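Local atomic coordinates of ESAT-6/WXG100 secretion system protein (Streptococcus gallolyticus, PDB entry 7JQE), a protein that is the extracellular part of EsaA, a membrane subunit of the bacterial type VIIb secretion system, and probably contributes to toxin export. Residues A[141-146]-A[482-487]. Sequence-based numbering, arbitrary orientation.
With EDO (1,2-ethanediol), chain O; EDO (1,2-ethanediol), chain P; EDO (1,2-ethanediol), chain L.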
loop_
_atom_site.group_PDB
_atom_site.type_symbol
_atom_site.label_atom_id
_atom_site.label_comp_id
_atom_site.label_asym_id
_atom_site.label_seq_id
_atom_site.Cartn_x
_atom_site.Cartn_y
_atom_site.Cartn_z
ATOM N N LEU A 141 -39.781 -5.137 39.007
ATOM C CA LEU A 141 -41.163 -4.931 38.597
ATOM C C LEU A 141 -42.100 -5.282 39.744
ATOM O O LEU A 141 -41.956 -6.332 40.375
ATOM C CB LEU A 141 -41.475 -5.781 37.367
ATOM C CG LEU A 141 -42.779 -5.473 36.631
ATOM C CD1 LEU A 141 -42.714 -4.091 36.003
ATOM C CD2 LEU A 141 -43.056 -6.535 35.579
ATOM N N ASP A 142 -43.053 -4.392 40.018
ATOM C CA ASP A 142 -43.971 -4.560 41.141
ATOM C C ASP A 142 -45.112 -5.494 40.746
ATOM O O ASP A 142 -45.891 -5.188 39.837
ATOM C CB ASP A 142 -44.501 -3.199 41.592
ATOM C CG ASP A 142 -45.630 -3.314 42.588
ATOM O OD1 ASP A 142 -45.355 -3.594 43.775
ATOM O OD2 ASP A 142 -46.797 -3.122 42.182
ATOM N N ILE A 143 -45.218 -6.630 41.439
ATOM C CA ILE A 143 -46.203 -7.645 41.077
ATOM C C ILE A 143 -47.632 -7.194 41.342
ATOM O O ILE A 143 -48.564 -7.717 40.721
ATOM C CB ILE A 143 -45.936 -8.962 41.832
ATOM C CG1 ILE A 143 -46.213 -8.780 43.326
ATOM C CG2 ILE A 143 -44.509 -9.434 41.600
ATOM C CD1 ILE A 143 -46.272 -10.080 44.106
ATOM N N ASN A 144 -47.830 -6.234 42.249
ATOM C CA ASN A 144 -49.177 -5.884 42.698
ATOM C C ASN A 144 -50.126 -5.594 41.541
ATOM O O ASN A 144 -51.317 -5.908 41.624
ATOM C CB ASN A 144 -49.111 -4.679 43.639
ATOM C CG ASN A 144 -50.440 -3.963 43.762
ATOM O OD1 ASN A 144 -51.254 -4.281 44.629
ATOM N ND2 ASN A 144 -50.665 -2.983 42.894
ATOM N N SER A 145 -49.623 -5.000 40.457
ATOM C CA SER A 145 -50.504 -4.571 39.375
ATOM C C SER A 145 -51.188 -5.749 38.692
ATOM O O SER A 145 -52.293 -5.598 38.157
ATOM C CB SER A 145 -49.714 -3.755 38.350
ATOM O OG SER A 145 -50.535 -3.383 37.256
ATOM N N TYR A 146 -50.554 -6.920 38.689
ATOM C CA TYR A 146 -51.070 -8.088 37.990
ATOM C C TYR A 146 -51.668 -9.121 38.932
ATOM O O TYR A 146 -52.190 -10.139 38.465
ATOM C CB TYR A 146 -49.958 -8.740 37.159
ATOM C CG TYR A 146 -48.945 -7.754 36.613
ATOM C CD1 TYR A 146 -47.823 -7.401 37.353
ATOM C CD2 TYR A 146 -49.111 -7.177 35.362
ATOM C CE1 TYR A 146 -46.902 -6.503 36.867
ATOM C CE2 TYR A 146 -48.193 -6.273 34.866
ATOM C CZ TYR A 146 -47.090 -5.942 35.622
ATOM O OH TYR A 146 -46.173 -5.044 35.133
ATOM N N GLU A 482 -44.100 -16.447 38.392
ATOM C CA GLU A 482 -43.922 -17.458 39.428
ATOM C C GLU A 482 -44.005 -16.842 40.819
ATOM O O GLU A 482 -44.586 -17.436 41.737
ATOM C CB GLU A 482 -42.592 -18.185 39.224
ATOM C CG GLU A 482 -42.571 -19.080 37.987
ATOM C CD GLU A 482 -41.208 -19.141 37.318
ATOM O OE1 GLU A 482 -40.250 -18.552 37.856
ATOM O OE2 GLU A 482 -41.095 -19.777 36.250
ATOM N N ILE A 483 -43.443 -15.642 40.992
ATOM C CA ILE A 483 -43.565 -14.947 42.271
ATOM C C ILE A 483 -45.032 -14.701 42.607
ATOM O O ILE A 483 -45.460 -14.869 43.755
ATOM C CB ILE A 483 -42.765 -13.633 42.243
ATOM C CG1 ILE A 483 -41.289 -13.914 41.952
ATOM C CG2 ILE A 483 -42.928 -12.884 43.555
ATOM C CD1 ILE A 483 -40.436 -12.675 41.872
ATOM N N ILE A 484 -45.821 -14.294 41.612
ATOM C CA ILE A 484 -47.238 -14.036 41.842
ATOM C C ILE A 484 -47.934 -15.303 42.318
ATOM O O ILE A 484 -48.721 -15.282 43.273
ATOM C CB ILE A 484 -47.892 -13.474 40.568
ATOM C CG1 ILE A 484 -47.420 -12.040 40.316
ATOM C CG2 ILE A 484 -49.405 -13.546 40.661
ATOM C CD1 ILE A 484 -47.960 -11.427 39.037
ATOM N N GLU A 485 -47.649 -16.431 41.665
ATOM C CA GLU A 485 -48.288 -17.681 42.060
ATOM C C GLU A 485 -47.827 -18.132 43.442
ATOM O O GLU A 485 -48.630 -18.639 44.234
ATOM C CB GLU A 485 -48.025 -18.762 41.014
ATOM C CG GLU A 485 -48.928 -18.656 39.798
ATOM C CD GLU A 485 -48.574 -19.655 38.713
ATOM O OE1 GLU A 485 -47.562 -20.372 38.866
ATOM O OE2 GLU A 485 -49.308 -19.722 37.704
ATOM N N LEU A 486 -46.541 -17.950 43.755
ATOM C CA LEU A 486 -46.056 -18.333 45.078
ATOM C C LEU A 486 -46.703 -17.484 46.166
ATOM O O LEU A 486 -47.111 -18.006 47.209
ATOM C CB LEU A 486 -44.533 -18.223 45.139
ATOM C CG LEU A 486 -43.874 -18.658 46.451
ATOM C CD1 LEU A 486 -44.337 -20.045 46.866
ATOM C CD2 LEU A 486 -42.360 -18.622 46.323
ATOM N N GLN A 487 -46.812 -16.171 45.944
ATOM C CA GLN A 487 -47.504 -15.321 46.910
ATOM C C GLN A 487 -48.967 -15.716 47.042
ATOM O O GLN A 487 -49.524 -15.698 48.146
ATOM C CB GLN A 487 -47.385 -13.852 46.509
ATOM C CG GLN A 487 -46.393 -13.066 47.346
ATOM C CD GLN A 487 -46.906 -12.777 48.740
ATOM O OE1 GLN A 487 -47.777 -11.929 48.925
ATOM N NE2 GLN A 487 -46.371 -13.483 49.730
HETATM C C1 EDO O . -54.780 -4.138 45.370
HETATM O O1 EDO O . -54.011 -4.767 44.337
HETATM C C2 EDO O . -55.819 -3.212 44.746
HETATM O O2 EDO O . -56.449 -2.427 45.766
HETATM C C1 EDO P . -49.769 -3.366 48.632
HETATM O O1 EDO P . -49.557 -2.651 47.408
HETATM C C2 EDO P . -51.171 -3.970 48.649
HETATM O O2 EDO P . -51.295 -4.978 47.638
HETATM C C1 EDO L . -50.621 -1.793 33.364
HETATM O O1 EDO L . -49.928 -2.360 34.482
HETATM C C2 EDO L . -51.921 -2.555 33.131
HETATM O O2 EDO L . -52.630 -1.966 32.034
#
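Ile143 and Ile484 carry most of this contact, their side chains lying alongside and running opposite ways, with CB of Ile143 resting 3.7 Å from CG1 of Ile484. The contact joins the loop between helices 102-135 and 152-164 to helix 462-491, where Ile483 also packs on Val123 and Ile484 on Arg155. On Ile143, CG1 lies between the backbone N and the carbonyl carbon (chi1 68°), and the two branches part: CG2 heads toward CG2 of Ile483, a looser approach at 4.3 Å, and CD1 toward Gln487, with CB between them over CG1 of Ile484. Further along, CD1 of Ile484 meets CB of Tyr146 at 3.8 Å and comes obliquely to the ring. That ring leads away toward helix 152-164, where its hydroxyl is hydrogen-bonded to Asp162.

The packing thins at Gln487, whose CG only brushes CD1 of Ile143. On the far side of the turn, Asn144 and Ser145 start away from the helix and are exposed in the assembly; Asn144 OD1 accepts hydrogen bonds from two ethanediols, probably left from the crystallisation liquor, the nearer through O1 at 2.8 Å, and Ser145 OG donates to a third. No hydrogen bond joins 141-146 to 482-487 directly, though Leu141 N is bonded to Tyr476 OH about two turns before Ile484 on the same helix, so between these segments apolar packing does the work, with little directional preference.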